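Local coordinates for UDP-N-acetylglucosamine pyrophosphorylase (Entamoeba histolytica, PDB 3OC9), which probably catalyses the formation of UDP-N-acetylglucosamine and diphosphate from N-acetylglucosamine 1-phosphate and UTP, at residues E29-G34 and V92-F97; G34-I39 and K192-N197; I68-S73 and Q116-S121; R75-Q80 and S380-F385. One frame throughout, in Å; residues are numbered along the deposited sequence.

Contact 1. Residues E29-G34 and V92-F97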
loop_
_atom_site.group_PDB
_atom_site.type_symbol
_atom_site.label_atom_id
_atom_site.label_comp_id
_atom_site.label_asym_id
_atom_site.label_seq_id
_atom_site.Cartn_x
_atom_site.Cartn_y
_atom_site.Cartn_z
ATOM N N GLU A 29 -10.373 -0.228 19.798
ATOM C CA GLU A 29 -11.545 -1.032 20.199
ATOM C C GLU A 29 -12.004 -1.995 19.090
ATOM O O GLU A 29 -12.227 -3.195 19.337
ATOM C CB GLU A 29 -12.710 -0.128 20.645
ATOM C CG GLU A 29 -14.011 -0.882 21.013
ATOM C CD GLU A 29 -13.907 -1.670 22.313
ATOM O OE1 GLU A 29 -13.076 -1.313 23.172
ATOM O OE2 GLU A 29 -14.669 -2.647 22.480
ATOM N N LEU A 30 -12.146 -1.481 17.868
ATOM C CA LEU A 30 -12.541 -2.312 16.722
ATOM C C LEU A 30 -11.515 -3.418 16.384
ATOM O O LEU A 30 -11.914 -4.562 16.081
ATOM C CB LEU A 30 -12.890 -1.426 15.501
ATOM C CG LEU A 30 -14.177 -0.588 15.678
ATOM C CD1 LEU A 30 -14.311 0.553 14.652
ATOM C CD2 LEU A 30 -15.435 -1.468 15.664
ATOM N N ILE A 31 -10.216 -3.093 16.441
ATOM C CA ILE A 31 -9.151 -4.095 16.248
ATOM C C ILE A 31 -9.267 -5.199 17.331
ATOM O O ILE A 31 -9.227 -6.389 17.010
ATOM C CB ILE A 31 -7.718 -3.462 16.279
ATOM C CG1 ILE A 31 -7.458 -2.580 15.036
ATOM C CG2 ILE A 31 -6.618 -4.551 16.415
ATOM C CD1 ILE A 31 -6.275 -1.601 15.209
ATOM N N SER A 32 -9.449 -4.786 18.591
ATOM C CA SER A 32 -9.591 -5.736 19.728
ATOM C C SER A 32 -10.790 -6.704 19.617
ATOM O O SER A 32 -10.728 -7.834 20.140
ATOM C CB SER A 32 -9.625 -4.981 21.084
ATOM O OG SER A 32 -10.940 -4.516 21.376
ATOM N N GLN A 33 -11.863 -6.272 18.943
ATOM C CA GLN A 33 -13.086 -7.076 18.731
ATOM C C GLN A 33 -13.013 -8.028 17.523
ATOM O O GLN A 33 -13.987 -8.733 17.219
ATOM C CB GLN A 33 -14.320 -6.160 18.605
ATOM C CG GLN A 33 -14.733 -5.455 19.913
ATOM C CD GLN A 33 -15.698 -4.274 19.701
ATOM O OE1 GLN A 33 -15.942 -3.835 18.576
ATOM N NE2 GLN A 33 -16.250 -3.761 20.795
ATOM N N GLY A 34 -11.859 -8.057 16.854
ATOM C CA GLY A 34 -11.664 -8.872 15.638
ATOM C C GLY A 34 -12.410 -8.362 14.408
ATOM O O GLY A 34 -12.816 -9.146 13.536
ATOM N N VAL A 92 -5.878 -11.079 20.578
ATOM C CA VAL A 92 -6.328 -10.140 19.536
ATOM C C VAL A 92 -5.664 -10.530 18.202
ATOM O O VAL A 92 -4.437 -10.704 18.152
ATOM C CB VAL A 92 -5.999 -8.673 19.942
ATOM C CG1 VAL A 92 -6.181 -7.688 18.756
ATOM C CG2 VAL A 92 -6.863 -8.234 21.131
ATOM N N MET A 93 -6.466 -10.668 17.137
ATOM C CA MET A 93 -5.956 -11.143 15.825
ATOM C C MET A 93 -6.353 -10.231 14.652
ATOM O O MET A 93 -7.534 -9.920 14.498
ATOM C CB MET A 93 -6.411 -12.604 15.564
ATOM C CG MET A 93 -5.827 -13.263 14.290
ATOM S SD MET A 93 -6.052 -15.072 14.154
ATOM C CE MET A 93 -4.853 -15.650 15.332
ATOM N N ILE A 94 -5.368 -9.816 13.847
ATOM C CA ILE A 94 -5.616 -9.149 12.538
ATOM C C ILE A 94 -5.327 -10.113 11.361
ATOM O O ILE A 94 -4.175 -10.438 11.110
ATOM C CB ILE A 94 -4.744 -7.840 12.365
ATOM C CG1 ILE A 94 -5.001 -6.840 13.499
ATOM C CG2 ILE A 94 -5.019 -7.174 10.966
ATOM C CD1 ILE A 94 -3.941 -5.667 13.541
ATOM N N HIS A 95 -6.360 -10.564 10.641
ATOM C CA HIS A 95 -6.171 -11.441 9.463
ATOM C C HIS A 95 -5.557 -10.645 8.268
ATOM O O HIS A 95 -5.897 -9.469 8.079
ATOM C CB HIS A 95 -7.509 -12.137 9.087
ATOM C CG HIS A 95 -7.901 -13.251 10.028
ATOM N ND1 HIS A 95 -7.411 -14.535 9.904
ATOM C CD2 HIS A 95 -8.691 -13.258 11.131
ATOM C CE1 HIS A 95 -7.896 -15.291 10.877
ATOM N NE2 HIS A 95 -8.666 -14.538 11.647
ATOM N N TRP A 96 -4.659 -11.285 7.498
ATOM C CA TRP A 96 -3.888 -10.663 6.392
ATOM C C TRP A 96 -4.097 -11.471 5.100
ATOM O O TRP A 96 -3.732 -12.659 5.046
ATOM C CB TRP A 96 -2.382 -10.611 6.768
ATOM C CG TRP A 96 -1.408 -9.965 5.763
ATOM C CD1 TRP A 96 -1.723 -9.265 4.603
ATOM C CD2 TRP A 96 0.026 -9.956 5.854
ATOM N NE1 TRP A 96 -0.553 -8.836 3.983
ATOM C CE2 TRP A 96 0.524 -9.244 4.725
ATOM C CE3 TRP A 96 0.940 -10.478 6.784
ATOM C CZ2 TRP A 96 1.901 -9.043 4.502
ATOM C CZ3 TRP A 96 2.327 -10.274 6.566
ATOM C CH2 TRP A 96 2.786 -9.550 5.432
ATOM N N PHE A 97 -4.690 -10.828 4.082
ATOM C CA PHE A 97 -4.994 -11.475 2.784
ATOM C C PHE A 97 -3.970 -10.957 1.745
ATOM O O PHE A 97 -3.880 -9.739 1.509
ATOM C CB PHE A 97 -6.468 -11.180 2.385
ATOM C CG PHE A 97 -7.469 -11.583 3.458
ATOM C CD1 PHE A 97 -7.852 -12.932 3.607
ATOM C CD2 PHE A 97 -8.007 -10.637 4.329
ATOM C CE1 PHE A 97 -8.743 -13.326 4.627
ATOM C CE2 PHE A 97 -8.914 -11.012 5.349
ATOM C CZ PHE A 97 -9.283 -12.371 5.494
HETATM O O HOH W 1 -9.125 -7.091 14.246
#
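Ile31, near the end of helix 21-32, meets both Val92 and Ile94 through one methyl group. Its CG2 lies 3.9 Å from Val92 CG1, and the two side chains cross at about a right angle. The same CG2 is 4.0 Å from Ile94 CG1. CG2 stands anti to the backbone N of Ile31, while the CG1 branch turns back beside that N. The backbone of Ile31 takes part as well. Its carbonyl O lies 3.7 Å from Val92 CG1, accepts from Gly34 N within the helix end, and accepts from water 1, whose O is 2.9 Å away. This water gives a second, longer hydrogen bond of 3.3 Å to Met93 O, bridging two backbone carbonyls across the contact. Ser32 offers backbone more than side chain, with its CA 4.0 Å from Val92 CG2. Its OG turns back into the helix and donates to Glu29 O at 2.7 Å. Gln33 N reaches that oxygen from the same face of the carbonyl plane. Gly34 then leaves the helix with a phi of 71°, closing a Schellman motif, and its CA faces Met93 O loosely. Ala83 of helix 68-87 also packs on Ile31. The contact joins a Schellman-capped helix end to the chain that leads into strand 95-100, within the layered alpha/beta, Rossmann-like core expected of a GT-A nucleotidyltransferase.

Contact 2. Residues G34-I39 and K192-N197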
loop_
_atom_site.group_PDB
_atom_site.type_symbol
_atom_site.label_atom_id
_atom_site.label_comp_id
_atom_site.label_asym_id
_atom_site.label_seq_id
_atom_site.Cartn_x
_atom_site.Cartn_y
_atom_site.Cartn_z
ATOM N N GLY A 34 -11.859 -8.057 16.854
ATOM C CA GLY A 34 -11.664 -8.872 15.638
ATOM C C GLY A 34 -12.410 -8.362 14.408
ATOM O O GLY A 34 -12.816 -9.146 13.536
ATOM N N LYS A 35 -12.582 -7.043 14.318
ATOM C CA LYS A 35 -13.390 -6.456 13.236
ATOM C C LYS A 35 -12.568 -5.819 12.092
ATOM O O LYS A 35 -13.149 -5.123 11.259
ATOM C CB LYS A 35 -14.406 -5.451 13.803
ATOM C CG LYS A 35 -15.461 -6.082 14.761
ATOM C CD LYS A 35 -16.463 -5.036 15.256
ATOM C CE LYS A 35 -17.547 -5.653 16.139
ATOM N NZ LYS A 35 -18.698 -4.715 16.310
ATOM N N THR A 36 -11.249 -6.071 12.047
ATOM C CA THR A 36 -10.350 -5.442 11.029
ATOM C C THR A 36 -9.456 -6.444 10.265
ATOM O O THR A 36 -9.183 -7.544 10.769
ATOM C CB THR A 36 -9.416 -4.329 11.643
ATOM O OG1 THR A 36 -8.377 -4.920 12.457
ATOM C CG2 THR A 36 -10.219 -3.288 12.449
ATOM N N ALA A 37 -8.978 -6.044 9.075
ATOM C CA ALA A 37 -8.054 -6.860 8.251
ATOM C C ALA A 37 -7.112 -6.006 7.389
ATOM O O ALA A 37 -7.420 -4.823 7.112
ATOM C CB ALA A 37 -8.863 -7.835 7.326
ATOM N N LEU A 38 -5.997 -6.615 6.946
ATOM C CA LEU A 38 -5.047 -6.007 5.982
ATOM C C LEU A 38 -5.115 -6.740 4.619
ATOM O O LEU A 38 -5.219 -7.973 4.597
ATOM C CB LEU A 38 -3.588 -6.087 6.524
ATOM C CG LEU A 38 -2.498 -5.410 5.676
ATOM C CD1 LEU A 38 -2.671 -3.858 5.673
ATOM C CD2 LEU A 38 -1.026 -5.732 6.111
ATOM N N ILE A 39 -5.066 -5.986 3.506
ATOM C CA ILE A 39 -5.026 -6.573 2.138
ATOM C C ILE A 39 -3.811 -6.010 1.381
ATOM O O ILE A 39 -3.703 -4.788 1.257
ATOM C CB ILE A 39 -6.320 -6.254 1.307
ATOM C CG1 ILE A 39 -7.591 -6.836 1.990
ATOM C CG2 ILE A 39 -6.151 -6.817 -0.151
ATOM C CD1 ILE A 39 -8.950 -6.348 1.376
ATOM N N LYS A 192 1.376 2.789 7.544
ATOM C CA LYS A 192 0.911 2.410 8.897
ATOM C C LYS A 192 0.028 1.118 8.936
ATOM O O LYS A 192 -0.411 0.694 10.001
ATOM C CB LYS A 192 0.197 3.597 9.607
ATOM C CG LYS A 192 1.123 4.773 10.065
ATOM C CD LYS A 192 0.249 5.886 10.733
ATOM C CE LYS A 192 1.090 7.054 11.308
ATOM N NZ LYS A 192 0.182 8.088 11.990
ATOM N N ASP A 193 -0.237 0.495 7.784
ATOM C CA ASP A 193 -1.019 -0.767 7.757
ATOM C C ASP A 193 -2.431 -0.537 8.319
ATOM O O ASP A 193 -3.095 0.400 7.847
ATOM C CB ASP A 193 -0.223 -1.941 8.401
ATOM C CG ASP A 193 1.078 -2.264 7.624
ATOM O OD1 ASP A 193 1.056 -2.230 6.376
ATOM O OD2 ASP A 193 2.132 -2.556 8.237
ATOM N N VAL A 194 -2.895 -1.324 9.302
ATOM C CA VAL A 194 -4.262 -1.133 9.868
ATOM C C VAL A 194 -4.254 0.028 10.908
ATOM O O VAL A 194 -4.262 -0.192 12.130
ATOM C CB VAL A 194 -4.881 -2.487 10.415
ATOM C CG1 VAL A 194 -6.348 -2.305 10.901
ATOM C CG2 VAL A 194 -4.829 -3.588 9.349
ATOM N N ASP A 195 -4.233 1.267 10.394
ATOM C CA ASP A 195 -4.013 2.499 11.193
ATOM C C ASP A 195 -5.236 2.765 12.099
ATOM O O ASP A 195 -6.314 3.052 11.577
ATOM C CB ASP A 195 -3.780 3.685 10.210
ATOM C CG ASP A 195 -3.579 5.045 10.908
ATOM O OD1 ASP A 195 -3.452 5.072 12.146
ATOM O OD2 ASP A 195 -3.567 6.104 10.208
ATOM N N PRO A 196 -5.083 2.686 13.451
ATOM C CA PRO A 196 -6.274 2.909 14.315
ATOM C C PRO A 196 -6.954 4.279 14.096
ATOM O O PRO A 196 -8.195 4.374 14.237
ATOM C CB PRO A 196 -5.723 2.789 15.759
ATOM C CG PRO A 196 -4.351 2.247 15.638
ATOM C CD PRO A 196 -3.869 2.351 14.213
ATOM N N ASN A 197 -6.157 5.320 13.792
ATOM C CA ASN A 197 -6.704 6.677 13.478
ATOM C C ASN A 197 -7.708 6.625 12.317
ATOM O O ASN A 197 -8.805 7.240 12.373
ATOM C CB ASN A 197 -5.568 7.681 13.135
ATOM C CG ASN A 197 -4.566 7.873 14.279
ATOM O OD1 ASN A 197 -4.873 8.526 15.283
ATOM N ND2 ASN A 197 -3.352 7.317 14.118
#
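Val194 packs on strand 36-41 from the centre of an inverse gamma turn, and no hydrogen bond crosses between the two segments. The turn is closed by a weak bond from Asp195 N to Asp193 O, 2.9 Å. Asp193 before it has a positive phi of 61°, unusual for a residue other than glycine. The two methyls of Val194 divide the strand between them. CG1, anti to the backbone N (chi1 -175°), lies 3.7 Å from Thr36 OG1. CG2 meets Ala37 O at 3.6 Å and Leu38 CB at 4.0 Å. Leu38 reaches on towards Asp193, where its CD1 is 4.1 Å from Asp193 CA and its CD2 approaches the carboxylate. The Asp193 OD1 beside this apolar branch is hydrogen-bonded to His184. Beyond the turn, Asp195 is the N-cap of helix 196-204. Its OD1 receives two donors of Asn197. The backbone N comes from well above the carboxylate plane at 3.2 Å, and ND2 takes the syn lone pair at 3.0 Å. Asp195 OD2 forms a salt bridge with Lys212. Strand 36-41 runs parallel to both of its neighbours, 95-100 and 180-184. The contact thus packs the approach to a capped helix onto an inner strand in the parallel part of the mixed sheet, as in the Rossmann-like core of the GT-A fold.

Contact 3. Residues I68-S73 and Q116-S121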
loop_
_atom_site.group_PDB
_atom_site.type_symbol
_atom_site.label_atom_id
_atom_site.label_comp_id
_atom_site.label_asym_id
_atom_site.label_seq_id
_atom_site.Cartn_x
_atom_site.Cartn_y
_atom_site.Cartn_z
ATOM N N ILE A 68 10.831 -6.671 3.366
ATOM C CA ILE A 68 9.564 -5.893 3.363
ATOM C C ILE A 68 8.449 -6.692 4.075
ATOM O O ILE A 68 7.721 -6.143 4.930
ATOM C CB ILE A 68 9.156 -5.473 1.904
ATOM C CG1 ILE A 68 10.202 -4.506 1.289
ATOM C CG2 ILE A 68 7.743 -4.865 1.864
ATOM C CD1 ILE A 68 10.033 -4.261 -0.230
ATOM N N PHE A 69 8.317 -7.981 3.740
ATOM C CA PHE A 69 7.340 -8.863 4.419
ATOM C C PHE A 69 7.554 -8.928 5.948
ATOM O O PHE A 69 6.563 -8.928 6.702
ATOM C CB PHE A 69 7.336 -10.303 3.853
ATOM C CG PHE A 69 6.587 -10.494 2.517
ATOM C CD1 PHE A 69 5.469 -9.729 2.165
ATOM C CD2 PHE A 69 6.984 -11.522 1.649
ATOM C CE1 PHE A 69 4.785 -9.956 0.942
ATOM C CE2 PHE A 69 6.304 -11.768 0.438
ATOM C CZ PHE A 69 5.212 -10.970 0.080
ATOM N N GLN A 70 8.818 -9.000 6.408
ATOM C CA GLN A 70 9.127 -8.994 7.860
ATOM C C GLN A 70 8.698 -7.671 8.565
ATOM O O GLN A 70 8.177 -7.727 9.689
ATOM C CB GLN A 70 10.620 -9.314 8.152
ATOM C CG GLN A 70 10.963 -9.319 9.683
ATOM C CD GLN A 70 12.373 -9.863 10.017
ATOM O OE1 GLN A 70 13.137 -10.275 9.132
ATOM N NE2 GLN A 70 12.706 -9.876 11.314
ATOM N N MET A 71 8.940 -6.513 7.929
ATOM C CA MET A 71 8.486 -5.188 8.427
ATOM C C MET A 71 6.966 -5.171 8.700
ATOM O O MET A 71 6.492 -4.775 9.794
ATOM C CB MET A 71 8.792 -4.066 7.410
ATOM C CG MET A 71 10.178 -4.043 6.751
ATOM S SD MET A 71 11.264 -2.724 7.311
ATOM C CE MET A 71 11.906 -3.475 8.803
ATOM N N THR A 72 6.196 -5.580 7.682
ATOM C CA THR A 72 4.724 -5.669 7.797
ATOM C C THR A 72 4.286 -6.618 8.935
ATOM O O THR A 72 3.415 -6.269 9.742
ATOM C CB THR A 72 4.054 -6.053 6.426
ATOM O OG1 THR A 72 4.527 -5.168 5.395
ATOM C CG2 THR A 72 2.503 -5.977 6.510
ATOM N N SER A 73 4.905 -7.808 9.029
ATOM C CA SER A 73 4.597 -8.743 10.125
ATOM C C SER A 73 4.773 -8.094 11.514
ATOM O O SER A 73 3.915 -8.247 12.402
ATOM C CB SER A 73 5.455 -10.033 10.021
ATOM O OG SER A 73 5.186 -10.703 8.777
ATOM N N GLN A 116 9.007 -19.379 10.063
ATOM C CA GLN A 116 8.053 -19.512 11.199
ATOM C C GLN A 116 7.158 -18.256 11.343
ATOM O O GLN A 116 6.874 -17.781 12.460
ATOM C CB GLN A 116 8.788 -19.895 12.506
ATOM C CG GLN A 116 7.970 -20.623 13.617
ATOM C CD GLN A 116 7.448 -22.008 13.213
ATOM O OE1 GLN A 116 8.148 -22.814 12.587
ATOM N NE2 GLN A 116 6.210 -22.290 13.589
ATOM N N TYR A 117 6.724 -17.747 10.184
ATOM C CA TYR A 117 5.791 -16.595 10.053
ATOM C C TYR A 117 6.200 -15.276 10.739
ATOM O O TYR A 117 5.350 -14.403 10.988
ATOM C CB TYR A 117 4.356 -17.020 10.435
ATOM C CG TYR A 117 3.925 -18.265 9.681
ATOM C CD1 TYR A 117 3.468 -18.187 8.358
ATOM C CD2 TYR A 117 4.025 -19.514 10.265
ATOM C CE1 TYR A 117 3.102 -19.337 7.655
ATOM C CE2 TYR A 117 3.660 -20.664 9.577
ATOM C CZ TYR A 117 3.207 -20.572 8.280
ATOM O OH TYR A 117 2.846 -21.722 7.607
ATOM N N PHE A 118 7.502 -15.107 10.991
ATOM C CA PHE A 118 8.041 -13.944 11.714
ATOM C C PHE A 118 7.326 -13.667 13.053
ATOM O O PHE A 118 7.294 -12.530 13.525
ATOM C CB PHE A 118 8.085 -12.671 10.810
ATOM C CG PHE A 118 8.882 -12.856 9.531
ATOM C CD1 PHE A 118 10.281 -12.855 9.560
ATOM C CD2 PHE A 118 8.233 -13.046 8.306
ATOM C CE1 PHE A 118 11.029 -13.047 8.392
ATOM C CE2 PHE A 118 8.967 -13.239 7.134
ATOM C CZ PHE A 118 10.380 -13.227 7.181
ATOM N N GLY A 119 6.786 -14.715 13.681
ATOM C CA GLY A 119 6.101 -14.554 14.978
ATOM C C GLY A 119 4.579 -14.424 14.935
ATOM O O GLY A 119 3.931 -14.416 15.989
ATOM N N LEU A 120 4.009 -14.308 13.728
ATOM C CA LEU A 120 2.542 -14.409 13.526
ATOM C C LEU A 120 2.058 -15.868 13.631
ATOM O O LEU A 120 2.882 -16.794 13.732
ATOM C CB LEU A 120 2.126 -13.785 12.175
ATOM C CG LEU A 120 2.361 -12.266 12.023
ATOM C CD1 LEU A 120 2.232 -11.797 10.555
ATOM C CD2 LEU A 120 1.419 -11.497 12.940
ATOM N N SER A 121 0.736 -16.061 13.661
ATOM C CA SER A 121 0.135 -17.407 13.624
ATOM C C SER A 121 -0.126 -17.882 12.194
ATOM O O SER A 121 -0.555 -17.098 11.339
ATOM C CB SER A 121 -1.168 -17.428 14.426
ATOM O OG SER A 121 -1.888 -18.651 14.226
#
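Phe118 packs on Gln70 in a partly buried helix-to-loop contact, where the first turns of helix 68-87 meet the loop between helix 105-114 and strand 125-134. The loop has an uncommon backbone. Gln116, Tyr117, Phe118 and Gly119 all have positive phi, and Gln116 is the C-prime residue of the Schellman motif that ends the preceding helix. Leu120 N then bonds to Tyr117 O at 3.1 Å. This turn directs both Phe118 and Leu120 at the helix. The aliphatic part of Gln70 lies over one face of the Phe118 ring. Its CB is 3.9 Å from the ring centroid and only 16° off the normal, a CH-pi contact. With chi1 at 180° and the chain extended beyond CG, Gln70 runs across the ring. Its amide, tilted 22° from the ring plane, brings OE1 to 3.6 Å from Phe118 CE1. The NE2 of the same amide is hydrogen-bonded to Glu74 of the same helix. Ser73 fits between the two apolar side chains of the loop. Its CB is 3.8 Å from Phe118 CB, and its OG is 3.6 Å from Leu120 CD1. That hydroxyl donates to Phe69 O at 3.1 Å, while Ser73 N reaches the same oxygen from the opposite face. His115 also meets the Phe118 ring. Gln70 NE2 and the Ser73 hydroxyl are thus bonded within their own helix, and what crosses to the loop is dispersion and CH-pi packing.

Contact 4. Residues R75-Q80 and S380-F385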
loop_
_atom_site.group_PDB
_atom_site.type_symbol
_atom_site.label_atom_id
_atom_site.label_comp_id
_atom_site.label_asym_id
_atom_site.label_seq_id
_atom_site.Cartn_x
_atom_site.Cartn_y
_atom_site.Cartn_z
ATOM N N ARG A 75 4.830 -4.786 12.372
ATOM C CA ARG A 75 3.817 -3.754 12.608
ATOM C C ARG A 75 2.453 -4.358 13.035
ATOM O O ARG A 75 1.812 -3.834 13.950
ATOM C CB ARG A 75 3.707 -2.809 11.387
ATOM C CG ARG A 75 2.701 -1.652 11.558
ATOM C CD ARG A 75 3.152 -0.381 10.813
ATOM N NE ARG A 75 4.137 0.358 11.579
ATOM C CZ ARG A 75 4.865 1.380 11.130
ATOM N NH1 ARG A 75 5.728 1.945 11.955
ATOM N NH2 ARG A 75 4.755 1.843 9.875
ATOM N N LEU A 76 2.011 -5.452 12.396
ATOM C CA LEU A 76 0.780 -6.134 12.829
ATOM C C LEU A 76 0.885 -6.662 14.283
ATOM O O LEU A 76 -0.067 -6.528 15.071
ATOM C CB LEU A 76 0.384 -7.270 11.853
ATOM C CG LEU A 76 -0.009 -6.880 10.415
ATOM C CD1 LEU A 76 -0.376 -8.147 9.590
ATOM C CD2 LEU A 76 -1.191 -5.885 10.398
ATOM N N LEU A 77 2.034 -7.251 14.638
ATOM C CA LEU A 77 2.275 -7.682 16.035
ATOM C C LEU A 77 2.150 -6.525 17.059
ATOM O O LEU A 77 1.539 -6.693 18.132
ATOM C CB LEU A 77 3.620 -8.421 16.171
ATOM C CG LEU A 77 3.682 -9.847 15.578
ATOM C CD1 LEU A 77 5.127 -10.312 15.510
ATOM C CD2 LEU A 77 2.835 -10.877 16.359
ATOM N N ARG A 78 2.669 -5.347 16.709
ATOM C CA ARG A 78 2.611 -4.160 17.614
ATOM C C ARG A 78 1.192 -3.582 17.752
ATOM O O ARG A 78 0.775 -3.197 18.857
ATOM C CB ARG A 78 3.611 -3.085 17.160
ATOM C CG ARG A 78 3.611 -1.777 17.985
ATOM C CD ARG A 78 3.941 -2.041 19.475
ATOM N NE ARG A 78 4.127 -0.792 20.225
ATOM C CZ ARG A 78 4.214 -0.725 21.556
ATOM N NH1 ARG A 78 4.115 -1.835 22.296
ATOM N NH2 ARG A 78 4.403 0.449 22.148
ATOM N N LEU A 79 0.465 -3.504 16.627
ATOM C CA LEU A 79 -0.935 -3.092 16.618
ATOM C C LEU A 79 -1.820 -4.031 17.456
ATOM O O LEU A 79 -2.670 -3.561 18.231
ATOM C CB LEU A 79 -1.465 -2.985 15.162
ATOM C CG LEU A 79 -0.911 -1.781 14.375
ATOM C CD1 LEU A 79 -1.178 -1.956 12.863
ATOM C CD2 LEU A 79 -1.558 -0.466 14.893
ATOM N N GLN A 80 -1.615 -5.347 17.331
ATOM C CA GLN A 80 -2.359 -6.307 18.176
ATOM C C GLN A 80 -2.115 -6.063 19.685
ATOM O O GLN A 80 -3.052 -6.110 20.490
ATOM C CB GLN A 80 -2.016 -7.775 17.809
ATOM C CG GLN A 80 -2.653 -8.259 16.468
ATOM C CD GLN A 80 -2.167 -9.650 15.996
ATOM O OE1 GLN A 80 -2.674 -10.180 15.000
ATOM N NE2 GLN A 80 -1.185 -10.228 16.694
ATOM N N SER A 380 12.787 -0.494 15.873
ATOM C CA SER A 380 12.047 -1.659 15.344
ATOM C C SER A 380 10.536 -1.412 15.274
ATOM O O SER A 380 9.955 -0.859 16.211
ATOM C CB SER A 380 12.314 -2.908 16.179
ATOM O OG SER A 380 11.570 -4.012 15.662
ATOM N N PHE A 381 9.915 -1.814 14.157
ATOM C CA PHE A 381 8.443 -1.754 14.010
ATOM C C PHE A 381 7.747 -2.625 15.084
ATOM O O PHE A 381 6.548 -2.448 15.358
ATOM C CB PHE A 381 8.004 -2.226 12.600
ATOM C CG PHE A 381 8.091 -1.170 11.494
ATOM C CD1 PHE A 381 8.860 -0.011 11.619
ATOM C CD2 PHE A 381 7.423 -1.389 10.286
ATOM C CE1 PHE A 381 8.942 0.921 10.563
ATOM C CE2 PHE A 381 7.500 -0.474 9.233
ATOM C CZ PHE A 381 8.257 0.691 9.378
ATOM N N ARG A 382 8.478 -3.569 15.683
ATOM C CA ARG A 382 7.931 -4.366 16.792
ATOM C C ARG A 382 7.840 -3.579 18.122
ATOM O O ARG A 382 7.010 -3.900 18.981
ATOM C CB ARG A 382 8.714 -5.693 16.960
ATOM C CG ARG A 382 8.182 -6.647 18.027
ATOM C CD ARG A 382 6.839 -7.289 17.632
ATOM N NE ARG A 382 6.227 -8.047 18.730
ATOM C CZ ARG A 382 5.470 -7.530 19.698
ATOM N NH1 ARG A 382 5.203 -6.225 19.746
ATOM N NH2 ARG A 382 4.965 -8.333 20.633
ATOM N N LYS A 383 8.657 -2.533 18.260
ATOM C CA LYS A 383 8.788 -1.753 19.517
ATOM C C LYS A 383 7.926 -0.474 19.696
ATOM O O LYS A 383 7.588 -0.116 20.832
ATOM C CB LYS A 383 10.262 -1.392 19.755
ATOM C CG LYS A 383 11.209 -2.594 19.838
ATOM C CD LYS A 383 11.033 -3.396 21.123
ATOM C CE LYS A 383 11.703 -2.720 22.316
ATOM N NZ LYS A 383 11.576 -3.567 23.540
ATOM N N SER A 384 7.599 0.221 18.602
ATOM C CA SER A 384 6.815 1.472 18.664
ATOM C C SER A 384 6.054 1.648 17.328
ATOM O O SER A 384 6.602 1.368 16.263
ATOM C CB SER A 384 7.728 2.691 18.967
ATOM O OG SER A 384 7.000 3.842 19.406
ATOM N N PHE A 385 4.793 2.081 17.412
ATOM C CA PHE A 385 3.959 2.383 16.232
ATOM C C PHE A 385 4.143 3.853 15.806
ATOM O O PHE A 385 4.556 4.134 14.664
ATOM C CB PHE A 385 2.487 2.027 16.541
ATOM C CG PHE A 385 1.482 2.453 15.465
ATOM C CD1 PHE A 385 1.517 1.890 14.188
ATOM C CD2 PHE A 385 0.507 3.411 15.747
ATOM C CE1 PHE A 385 0.576 2.280 13.194
ATOM C CE2 PHE A 385 -0.434 3.804 14.760
ATOM C CZ PHE A 385 -0.382 3.240 13.480
HETATM O O HOH W 2 5.273 -0.298 14.451
#
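The chain at Phe381-Arg382 comes close to helix 68-87, with Arg75 CA 5.2 Å from Phe381 CA and Arg78 CA 5.4 Å from Arg382 CA. Here Ser380 OG accepts from Arg382 N, an ST turn. The guanidinium of Arg75 lies flat on the Phe381 ring, with Arg75 CZ 3.8 Å from the ring centroid and the planes 11° apart. It is both a stack and a cation-pi contact. The Arg75 chain bends at chi2 and again at chi3 (-81°), which lays the group over the ring. Arg75 NE also lies at the edge of the Phe385 ring, whose plane is turned 86° from the guanidinium. Water 2, in the guanidinium plane, accepts from Arg75 NE at 3.2 Å. It donates to Phe381 O at 2.7 Å and to Ser384 O at 2.8 Å. Arg75 NH2 is hydrogen-bonded to Cys191 O. Leu79 CD2 sits over one face of the Phe385 ring, 4.0 Å from its centroid, as a CH-pi contact. Leu77 CB covers a face of the Arg382 guanidinium, 3.7 Å from Arg382 NE. Arg78 threads beside the loop backbone, with Lys383 O over one face of its guanidinium. Glu81 forms salt bridges with both Arg78 and Arg382, and Glu388 with Arg78. These acids probably offset the like charges of the two arginines. Three arginines thus pack here through stacking, one water and acids outside the two segments, with no direct hydrogen bond between helix and loop.

Contact 2 is the most buried of the four: every residue that touches is buried, and its packing is mainly apolar. Contacts 1, 3 and 4 are partly buried. Contacts 1 and 2 share Gly34 and reach neighbouring strands, where Phe97 N and Leu38 O probably bond. Contacts 3 and 4 use successive turns of helix 68-87, and Leu77 also touches Leu120. Contact 4 meets contact 1 at Gln80 and contact 2 at Phe385, which packs on Pro196. None has a direct hydrogen bond between its segments. Contacts 1 and 4 each add a bridging water, contacts 3 and 4 both use aromatic faces, and contact 4 alone lays an arginine on one.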